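Local coordinates for carbohydrate binding family 6 (Clostridium thermocellum, PDB 5A8D), which probably hydrolyses terminal alpha-L-arabinofuranosyl residues from plant cell-wall polysaccharides, as a family 43 glycoside hydrolase built as a beta-propeller, at residues A[69-74]-A[86-91]; A[209-214]-A[266-271]; A[301-306]-A[318-323]. All blocks are in the same frame, centred on the assembly; numbering follows the deposited sequence.

Overall arrangement
The three contacts follow one another in series along the chain and sample different depths of the five-bladed beta-propeller expected of family 43. Contact 1 joins the third and fourth strands, 70-76 and 83-89, of an early blade. In contact 2, strands 212-218 and 269-274, each the first of its four-stranded sheet, approach each other. Contact 3 closes the outer edge of the sheet that 269-274 begins. Contacts 2 and 3 have centres about 18 Å apart and meet where Ile-271 packs on Met-306; contact 1 is centred about 20 Å from contact 2. Contacts 1 and 3 are hairpins about 15 and 18 Å from the centre of the chain, whereas contact 2, about 6 Å from it, joins two sheets through side chains.

Contact 1: residues A[69-74]-A[86-91]; sequences PDITCI and GEVFNA
Ile-71 faces both Val-88 and Phe-89 across an antiparallel hairpin, strands 70-76 and 83-89, and this two-against-one pairing is a classic beta bulge in the outer half of a propeller blade. Backbone bonds define it. Ile-71 N donates to Phe-89 O at 2.9 Å, while Ile-71 O accepts from Val-88 N at 2.8 Å and only weakly from Phe-89 N. Further along, Cys-73 N donates to Gly-86 O; glycine suits that place because its phi is positive (65°).

Ile-71, Cys-73 and Phe-89 share one face of the pair. Beta-branched Val-88, at the bulge, reaches two of them from beside: its CG1 lies 3.6 Å from Cys-73 CB, and its CG2 lies 4.1 Å from Ile-71 CG2. The other arm of Ile-71 reaches the Phe-89 ring obliquely, CD1 to CD2 at 4.1 Å, and both side chains continue onto Leu-115 of strand 112-118.

Near the start of strand 70-76 two acids meet. Asp-70 OD2 and Glu-87 OE1 are 2.5 Å apart, a separation which suggests that one group holds a proton; the carboxylate planes stand 83° apart. Asp-70 is turned there by a chi1 of 69°, which points CG away from the CA hydrogen. Glu-87 stays extended and gives OE2 to a salt bridge with Arg-93. Asn-90 suits the N-cap of helix 91-94, its OD1 accepting from Arg-93 N.

Where the strands part, a water donates to Pro-69 O and accepts from Ala-91 N, the latter at 2.8 Å.

Contact 2: residues A[209-214]-A[266-271]; sequences FFEAAY and NNHHAI
Ala-212 presses its methyl against the His-268 ring, CB to CD2 at 3.5 Å, in the close-packed part of a junction between two blades of the family 43 propeller. Strands 212-214 and 269-271 run nearly parallel here (11°), but their axes come no closer than 8.3 Å: side chains, not sheet bonds, bridge the gap. A small residue suits position 212, since the histidine lies right against it. That ring is held at both nitrogens, because ND1 donates to Asn-266 OD1 at 2.7 Å and NE2 bonds Asp-162. Asn-266 OD1 also takes His-268 N, completing an Asx turn, and these two donors approach from opposite faces of its amide.

His-269 CE1 lies 3.4 Å from Ala-212 O. Its NE2 is 3.6 Å from Tyr-214 CB, the two rings being oblique with planes at 47°. With chi1 at 63° the His-269 ring swings back along its own segment, where ND1 donates to Asn-267 O, and NE2 bonds Ser-225. Tyr-214 is packed as tightly: its ring meets Ala-270 obliquely, CZ to CA at 3.6 Å, and only its hydroxyl end meets a water, which donates to Ile-271 O.

The Glu-211 end is looser. OE1 comes 3.2 Å from His-268 CE1, and one water links the segments, donating a hydrogen bond to Glu-211 OE1 and accepting one from Asn-267 N.

A glycerol, probably from the crystallisation liquor, lies about 3 Å from the Tyr-214 side chain. With the Glu-211, His-268 and Asp-162 cluster near the propeller's centre, it is consistent with the family's active-site region.

Contact 3: residues A[301-306]-A[318-323]; sequences VCIDQM and VPTVDG
Thr-320 uses both its hydroxyl and its backbone N on Ile-303 O, ending the beta hairpin of strands 301-308 and 314-319 at the outer edge of a propeller blade. Its OG1 donates at 2.7 Å to Ile-303 O, tilted 31° from the carbonyl plane, and Thr-320 N adds a weak bond. A chi1 of 59° seats OG1 between the backbone N and carbonyl carbon, and the same turn lays CG2 at 4.1 Å from Gln-305 N. Threonine suits this spot because its hydroxyl carries on the pairing where the strand ends.

Gln-305 and Val-318 form the hydrogen-bonded pair, Val-318 N to Gln-305 O at 2.8 Å and Gln-305 N to Val-318 O at 2.9 Å. Next to them, Asp-304 and Pro-319 are a non-hydrogen-bonded pair, a place where proline's missing N-H costs no bond between these strands. Asp-304 leans along its neighbour, OD1 at 3.5 Å from Pro-319 CA, while its carboxylate is engaged by Arg-291 in a salt bridge and by Tyr-282. Gln-305 is stretched out, with CG anti to N (chi1 -172°), and carries its amide to Asp-28 of the second subunit.

Inward, strand 301-308 bonds to strand 277-283, with Ile-303 and Gln-305 packing on Tyr-279, and Cys-302 tucks against helix 285-289; strand 314-319 forms the sheet's outer edge beside the second subunit.

Contact 1: residues A[69-74]-A[86-91]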
loop_
_atom_site.group_PDB
_atom_site.type_symbol
_atom_site.label_atom_id
_atom_site.label_comp_id
_atom_site.label_asym_id
_atom_site.label_seq_id
_atom_site.Cartn_x
_atom_site.Cartn_y
_atom_site.Cartn_z
ATOM N N PRO A 69 38.899 -15.259 -60.714
ATOM C CA PRO A 69 38.205 -15.883 -59.594
ATOM C C PRO A 69 38.989 -16.957 -58.819
ATOM O O PRO A 69 39.164 -18.090 -59.288
ATOM C CB PRO A 69 36.993 -16.554 -60.241
ATOM C CG PRO A 69 36.778 -15.851 -61.525
ATOM C CD PRO A 69 38.095 -15.345 -61.971
ATOM N N ASP A 70 39.392 -16.633 -57.608
ATOM C CA ASP A 70 40.369 -17.443 -56.939
ATOM C C ASP A 70 40.487 -17.003 -55.463
ATOM O O ASP A 70 39.692 -16.216 -55.010
ATOM C CB ASP A 70 41.717 -17.362 -57.698
ATOM C CG ASP A 70 42.409 -15.991 -57.623
ATOM O OD1 ASP A 70 41.892 -15.079 -56.966
ATOM O OD2 ASP A 70 43.535 -15.871 -58.195
ATOM N N ILE A 71 41.446 -17.555 -54.736
ATOM C CA ILE A 71 41.861 -17.038 -53.465
ATOM C C ILE A 71 43.353 -16.680 -53.542
ATOM O O ILE A 71 44.143 -17.452 -54.041
ATOM C CB ILE A 71 41.639 -18.087 -52.359
ATOM C CG1 ILE A 71 40.125 -18.344 -52.240
ATOM C CG2 ILE A 71 42.259 -17.637 -51.045
ATOM C CD1 ILE A 71 39.726 -19.530 -51.432
ATOM N N THR A 72 43.711 -15.515 -53.022
ATOM C CA THR A 72 45.065 -15.014 -52.982
ATOM C C THR A 72 45.489 -14.865 -51.524
ATOM O O THR A 72 44.675 -14.973 -50.588
ATOM C CB THR A 72 45.175 -13.632 -53.660
ATOM O OG1 THR A 72 44.326 -12.698 -52.985
ATOM C CG2 THR A 72 44.853 -13.684 -55.158
ATOM N N CYS A 73 46.781 -14.671 -51.326
ATOM C CA CYS A 73 47.370 -14.608 -49.991
ATOM C C CYS A 73 48.481 -13.578 -49.931
ATOM O O CYS A 73 49.288 -13.458 -50.878
ATOM C CB CYS A 73 47.933 -15.999 -49.689
ATOM S SG CYS A 73 48.750 -16.118 -48.075
ATOM N N ILE A 74 48.472 -12.793 -48.855
ATOM C CA ILE A 74 49.552 -11.930 -48.487
ATOM C C ILE A 74 50.023 -12.287 -47.074
ATOM O O ILE A 74 49.278 -12.857 -46.323
ATOM C CB ILE A 74 49.192 -10.421 -48.585
ATOM C CG1 ILE A 74 48.081 -10.058 -47.618
ATOM C CG2 ILE A 74 48.776 -10.072 -50.016
ATOM C CD1 ILE A 74 47.888 -8.569 -47.506
ATOM N N GLY A 86 50.292 -13.925 -54.100
ATOM C CA GLY A 86 49.397 -14.183 -55.218
ATOM C C GLY A 86 48.393 -15.306 -54.997
ATOM O O GLY A 86 48.002 -15.625 -53.838
ATOM N N GLU A 87 47.978 -15.909 -56.110
ATOM C CA GLU A 87 46.968 -16.921 -56.109
ATOM C C GLU A 87 47.454 -18.178 -55.408
ATOM O O GLU A 87 48.588 -18.662 -55.692
ATOM C CB GLU A 87 46.598 -17.258 -57.542
ATOM C CG GLU A 87 45.579 -18.400 -57.658
ATOM C CD GLU A 87 45.151 -18.613 -59.066
ATOM O OE1 GLU A 87 44.234 -17.886 -59.542
ATOM O OE2 GLU A 87 45.748 -19.520 -59.724
ATOM N N VAL A 88 46.635 -18.689 -54.489
ATOM C CA VAL A 88 46.963 -19.962 -53.843
ATOM C C VAL A 88 45.968 -21.076 -54.171
ATOM O O VAL A 88 46.258 -22.256 -53.918
ATOM C CB VAL A 88 47.159 -19.780 -52.316
ATOM C CG1 VAL A 88 48.187 -18.688 -52.007
ATOM C CG2 VAL A 88 45.866 -19.491 -51.569
ATOM N N PHE A 89 44.803 -20.715 -54.713
ATOM C CA PHE A 89 43.775 -21.681 -55.051
ATOM C C PHE A 89 42.907 -21.080 -56.141
ATOM O O PHE A 89 42.518 -19.916 -56.041
ATOM C CB PHE A 89 42.894 -21.951 -53.835
ATOM C CG PHE A 89 41.795 -22.978 -54.093
ATOM C CD1 PHE A 89 42.108 -24.295 -54.334
ATOM C CD2 PHE A 89 40.472 -22.591 -54.106
ATOM C CE1 PHE A 89 41.104 -25.241 -54.580
ATOM C CE2 PHE A 89 39.452 -23.522 -54.310
ATOM C CZ PHE A 89 39.777 -24.838 -54.572
ATOM N N ASN A 90 42.602 -21.887 -57.146
ATOM C CA ASN A 90 41.707 -21.530 -58.224
ATOM C C ASN A 90 40.772 -22.723 -58.390
ATOM O O ASN A 90 41.224 -23.768 -58.754
ATOM C CB ASN A 90 42.550 -21.274 -59.458
ATOM C CG ASN A 90 41.734 -20.961 -60.679
ATOM O OD1 ASN A 90 40.824 -21.681 -61.019
ATOM N ND2 ASN A 90 42.070 -19.842 -61.345
ATOM N N ALA A 91 39.489 -22.549 -58.077
ATOM C CA ALA A 91 38.524 -23.679 -58.066
ATOM C C ALA A 91 38.504 -24.456 -59.388
ATOM O O ALA A 91 38.418 -25.707 -59.425
ATOM C CB ALA A 91 37.135 -23.158 -57.755
HETATM O O HOH W 1 38.271 -20.130 -57.540
HETATM O O HOH W 2 38.916 -19.010 -61.812
#

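Contact 2: residues A[209-214]-A[266-271]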
loop_
_atom_site.group_PDB
_atom_site.type_symbol
_atom_site.label_atom_id
_atom_site.label_comp_id
_atom_site.label_asym_id
_atom_site.label_seq_id
_atom_site.Cartn_x
_atom_site.Cartn_y
_atom_site.Cartn_z
ATOM N N PHE A 209 20.980 -13.181 -37.161
ATOM C CA PHE A 209 22.048 -13.806 -37.970
ATOM C C PHE A 209 21.818 -13.646 -39.475
ATOM O O PHE A 209 20.719 -13.969 -39.996
ATOM C CB PHE A 209 22.189 -15.307 -37.636
ATOM C CG PHE A 209 23.258 -15.985 -38.427
ATOM C CD1 PHE A 209 24.607 -15.820 -38.118
ATOM C CD2 PHE A 209 22.927 -16.758 -39.501
ATOM C CE1 PHE A 209 25.624 -16.409 -38.896
ATOM C CE2 PHE A 209 23.915 -17.404 -40.237
ATOM C CZ PHE A 209 25.253 -17.236 -39.950
ATOM N N PHE A 210 22.845 -13.161 -40.163
ATOM C CA PHE A 210 22.811 -12.925 -41.623
ATOM C C PHE A 210 23.821 -13.822 -42.353
ATOM O O PHE A 210 23.449 -14.583 -43.265
ATOM C CB PHE A 210 23.068 -11.450 -41.879
ATOM C CG PHE A 210 23.015 -11.047 -43.355
ATOM C CD1 PHE A 210 21.829 -11.046 -44.060
ATOM C CD2 PHE A 210 24.126 -10.523 -43.964
ATOM C CE1 PHE A 210 21.794 -10.646 -45.390
ATOM C CE2 PHE A 210 24.117 -10.138 -45.300
ATOM C CZ PHE A 210 22.947 -10.230 -46.022
ATOM N N GLU A 211 25.088 -13.713 -42.015
ATOM C CA GLU A 211 26.160 -14.408 -42.703
ATOM C C GLU A 211 27.365 -14.541 -41.776
ATOM O O GLU A 211 27.405 -13.981 -40.662
ATOM C CB GLU A 211 26.639 -13.596 -43.973
ATOM C CG GLU A 211 25.713 -13.518 -45.144
ATOM C CD GLU A 211 26.236 -12.698 -46.314
ATOM O OE1 GLU A 211 27.317 -12.073 -46.241
ATOM O OE2 GLU A 211 25.469 -12.629 -47.343
ATOM N N ALA A 212 28.389 -15.201 -42.303
ATOM C CA ALA A 212 29.757 -15.063 -41.774
ATOM C C ALA A 212 29.913 -15.635 -40.363
ATOM O O ALA A 212 30.610 -15.018 -39.551
ATOM C CB ALA A 212 30.249 -13.627 -41.848
ATOM N N ALA A 213 29.349 -16.816 -40.134
ATOM C CA ALA A 213 29.557 -17.571 -38.886
ATOM C C ALA A 213 31.050 -17.799 -38.645
ATOM O O ALA A 213 31.815 -18.188 -39.557
ATOM C CB ALA A 213 28.828 -18.876 -38.941
ATOM N N TYR A 214 31.506 -17.530 -37.420
ATOM C CA TYR A 214 32.945 -17.619 -37.151
ATOM C C TYR A 214 33.127 -18.009 -35.685
ATOM O O TYR A 214 32.394 -17.544 -34.846
ATOM C CB TYR A 214 33.646 -16.294 -37.410
ATOM C CG TYR A 214 35.132 -16.360 -37.449
ATOM C CD1 TYR A 214 35.829 -16.644 -38.644
ATOM C CD2 TYR A 214 35.909 -16.153 -36.309
ATOM C CE1 TYR A 214 37.199 -16.731 -38.706
ATOM C CE2 TYR A 214 37.257 -16.301 -36.346
ATOM C CZ TYR A 214 37.946 -16.511 -37.551
ATOM O OH TYR A 214 39.301 -16.588 -37.540
ATOM N N ASN A 266 29.009 -7.365 -46.931
ATOM C CA ASN A 266 30.246 -8.073 -46.583
ATOM C C ASN A 266 30.909 -7.707 -45.238
ATOM O O ASN A 266 31.834 -6.889 -45.128
ATOM C CB ASN A 266 31.275 -8.006 -47.716
ATOM C CG ASN A 266 32.465 -8.932 -47.461
ATOM O OD1 ASN A 266 32.415 -9.786 -46.575
ATOM N ND2 ASN A 266 33.512 -8.788 -48.243
ATOM N N ASN A 267 30.495 -8.461 -44.236
ATOM C CA ASN A 267 31.111 -8.464 -42.914
ATOM C C ASN A 267 31.825 -9.765 -42.626
ATOM O O ASN A 267 31.905 -10.219 -41.447
ATOM C CB ASN A 267 30.036 -8.130 -41.857
ATOM C CG ASN A 267 29.881 -6.653 -41.652
ATOM O OD1 ASN A 267 30.853 -5.914 -41.652
ATOM N ND2 ASN A 267 28.677 -6.197 -41.490
ATOM N N HIS A 268 32.371 -10.397 -43.678
ATOM C CA HIS A 268 33.252 -11.529 -43.498
ATOM C C HIS A 268 34.506 -11.060 -42.804
ATOM O O HIS A 268 34.993 -9.975 -43.034
ATOM C CB HIS A 268 33.541 -12.272 -44.812
ATOM C CG HIS A 268 32.312 -12.911 -45.328
ATOM N ND1 HIS A 268 31.401 -12.234 -46.102
ATOM C CD2 HIS A 268 31.746 -14.096 -45.014
ATOM C CE1 HIS A 268 30.356 -13.015 -46.310
ATOM N NE2 HIS A 268 30.530 -14.129 -45.634
ATOM N N HIS A 269 34.974 -11.887 -41.887
ATOM C CA HIS A 269 36.025 -11.424 -40.932
ATOM C C HIS A 269 36.767 -12.600 -40.367
ATOM O O HIS A 269 36.298 -13.753 -40.442
ATOM C CB HIS A 269 35.404 -10.612 -39.770
ATOM C CG HIS A 269 34.468 -11.405 -38.911
ATOM N ND1 HIS A 269 33.203 -11.752 -39.317
ATOM C CD2 HIS A 269 34.636 -11.970 -37.689
ATOM C CE1 HIS A 269 32.638 -12.521 -38.399
ATOM N NE2 HIS A 269 33.496 -12.685 -37.408
ATOM N N ALA A 270 37.910 -12.311 -39.783
ATOM C CA ALA A 270 38.664 -13.282 -39.008
ATOM C C ALA A 270 39.054 -12.633 -37.703
ATOM O O ALA A 270 39.274 -11.417 -37.660
ATOM C CB ALA A 270 39.900 -13.775 -39.752
ATOM N N ILE A 271 39.264 -13.470 -36.677
ATOM C CA ILE A 271 39.726 -13.034 -35.374
ATOM C C ILE A 271 40.856 -13.966 -35.001
ATOM O O ILE A 271 40.651 -15.201 -34.956
ATOM C CB ILE A 271 38.630 -13.029 -34.295
ATOM C CG1 ILE A 271 37.481 -12.107 -34.732
ATOM C CG2 ILE A 271 39.203 -12.649 -32.929
ATOM C CD1 ILE A 271 36.287 -12.018 -33.775
HETATM O O HOH W 3 28.353 -10.208 -44.471
HETATM O O HOH W 4 33.506 -14.344 -41.265
HETATM O O HOH W 5 41.303 -17.810 -35.482
#

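Contact 3: residues A[301-306]-A[318-323]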
loop_
_atom_site.group_PDB
_atom_site.type_symbol
_atom_site.label_atom_id
_atom_site.label_comp_id
_atom_site.label_asym_id
_atom_site.label_seq_id
_atom_site.Cartn_x
_atom_site.Cartn_y
_atom_site.Cartn_z
ATOM N N VAL A 301 41.473 -4.377 -46.800
ATOM C CA VAL A 301 41.452 -5.260 -45.626
ATOM C C VAL A 301 42.013 -4.512 -44.447
ATOM O O VAL A 301 43.177 -4.152 -44.453
ATOM C CB VAL A 301 42.295 -6.478 -45.837
ATOM C CG1 VAL A 301 42.348 -7.329 -44.544
ATOM C CG2 VAL A 301 41.642 -7.286 -46.958
ATOM N N CYS A 302 41.176 -4.328 -43.440
ATOM C CA CYS A 302 41.511 -3.516 -42.274
ATOM C C CYS A 302 41.890 -4.456 -41.157
ATOM O O CYS A 302 41.304 -5.538 -41.032
ATOM C CB CYS A 302 40.292 -2.728 -41.875
ATOM S SG CYS A 302 39.753 -1.594 -43.226
ATOM N N ILE A 303 42.804 -4.000 -40.298
ATOM C CA ILE A 303 43.225 -4.781 -39.142
ATOM C C ILE A 303 43.138 -3.889 -37.905
ATOM O O ILE A 303 43.760 -2.822 -37.864
ATOM C CB ILE A 303 44.643 -5.312 -39.319
ATOM C CG1 ILE A 303 44.739 -6.220 -40.553
ATOM C CG2 ILE A 303 45.109 -6.068 -38.039
ATOM C CD1 ILE A 303 46.197 -6.415 -40.982
ATOM N N ASP A 304 42.315 -4.287 -36.944
ATOM C CA ASP A 304 42.178 -3.587 -35.663
ATOM C C ASP A 304 42.593 -4.545 -34.552
ATOM O O ASP A 304 42.391 -5.739 -34.630
ATOM C CB ASP A 304 40.734 -3.232 -35.419
ATOM C CG ASP A 304 40.175 -2.165 -36.434
ATOM O OD1 ASP A 304 40.908 -1.581 -37.228
ATOM O OD2 ASP A 304 38.973 -1.986 -36.432
ATOM N N GLN A 305 43.154 -3.999 -33.492
ATOM C CA GLN A 305 43.533 -4.809 -32.344
ATOM C C GLN A 305 42.311 -4.916 -31.419
ATOM O O GLN A 305 41.599 -3.913 -31.158
ATOM C CB GLN A 305 44.703 -4.192 -31.611
ATOM C CG GLN A 305 45.237 -5.108 -30.530
ATOM C CD GLN A 305 46.525 -4.631 -29.900
ATOM O OE1 GLN A 305 47.172 -3.692 -30.369
ATOM N NE2 GLN A 305 46.932 -5.317 -28.818
ATOM N N MET A 306 42.090 -6.110 -30.896
ATOM C CA MET A 306 40.952 -6.400 -30.045
ATOM C C MET A 306 41.383 -6.643 -28.610
ATOM O O MET A 306 42.466 -7.225 -28.360
ATOM C CB MET A 306 40.231 -7.620 -30.568
ATOM C CG MET A 306 38.868 -7.775 -29.958
ATOM S SD MET A 306 37.908 -9.106 -30.774
ATOM C CE MET A 306 38.623 -10.314 -29.917
ATOM N N VAL A 318 40.478 -1.385 -31.646
ATOM C CA VAL A 318 41.193 -0.150 -31.844
ATOM C C VAL A 318 41.897 -0.197 -33.199
ATOM O O VAL A 318 42.587 -1.148 -33.482
ATOM C CB VAL A 318 42.240 0.057 -30.731
ATOM C CG1 VAL A 318 42.936 1.385 -30.865
ATOM C CG2 VAL A 318 41.571 -0.050 -29.362
ATOM N N PRO A 319 41.735 0.839 -34.043
ATOM C CA PRO A 319 42.467 0.853 -35.323
ATOM C C PRO A 319 43.983 0.741 -35.171
ATOM O O PRO A 319 44.545 1.431 -34.403
ATOM C CB PRO A 319 42.124 2.250 -35.915
ATOM C CG PRO A 319 40.846 2.636 -35.226
ATOM C CD PRO A 319 41.046 2.128 -33.811
ATOM N N THR A 320 44.636 -0.156 -35.892
ATOM C CA THR A 320 46.069 -0.097 -35.964
ATOM C C THR A 320 46.558 1.100 -36.803
ATOM O O THR A 320 46.013 1.384 -37.864
ATOM C CB THR A 320 46.686 -1.374 -36.498
ATOM O OG1 THR A 320 46.184 -1.654 -37.812
ATOM C CG2 THR A 320 46.375 -2.541 -35.548
ATOM N N VAL A 321 47.579 1.782 -36.320
ATOM C CA VAL A 321 48.153 2.928 -37.033
ATOM C C VAL A 321 49.609 2.743 -37.412
ATOM O O VAL A 321 50.197 3.627 -37.996
ATOM C CB VAL A 321 47.989 4.223 -36.222
ATOM C CG1 VAL A 321 46.508 4.511 -36.064
ATOM C CG2 VAL A 321 48.663 4.133 -34.854
ATOM N N ASP A 322 50.217 1.627 -37.028
ATOM C CA ASP A 322 51.646 1.420 -37.234
ATOM C C ASP A 322 51.827 -0.087 -37.145
ATOM O O ASP A 322 50.874 -0.805 -36.890
ATOM C CB ASP A 322 52.498 2.156 -36.179
ATOM C CG ASP A 322 53.878 2.538 -36.665
ATOM O OD1 ASP A 322 54.431 1.846 -37.589
ATOM O OD2 ASP A 322 54.483 3.488 -36.135
ATOM N N GLY A 323 53.041 -0.530 -37.417
ATOM C CA GLY A 323 53.400 -1.923 -37.320
ATOM C C GLY A 323 54.062 -2.218 -35.997
ATOM O O GLY A 323 54.220 -1.334 -35.153
#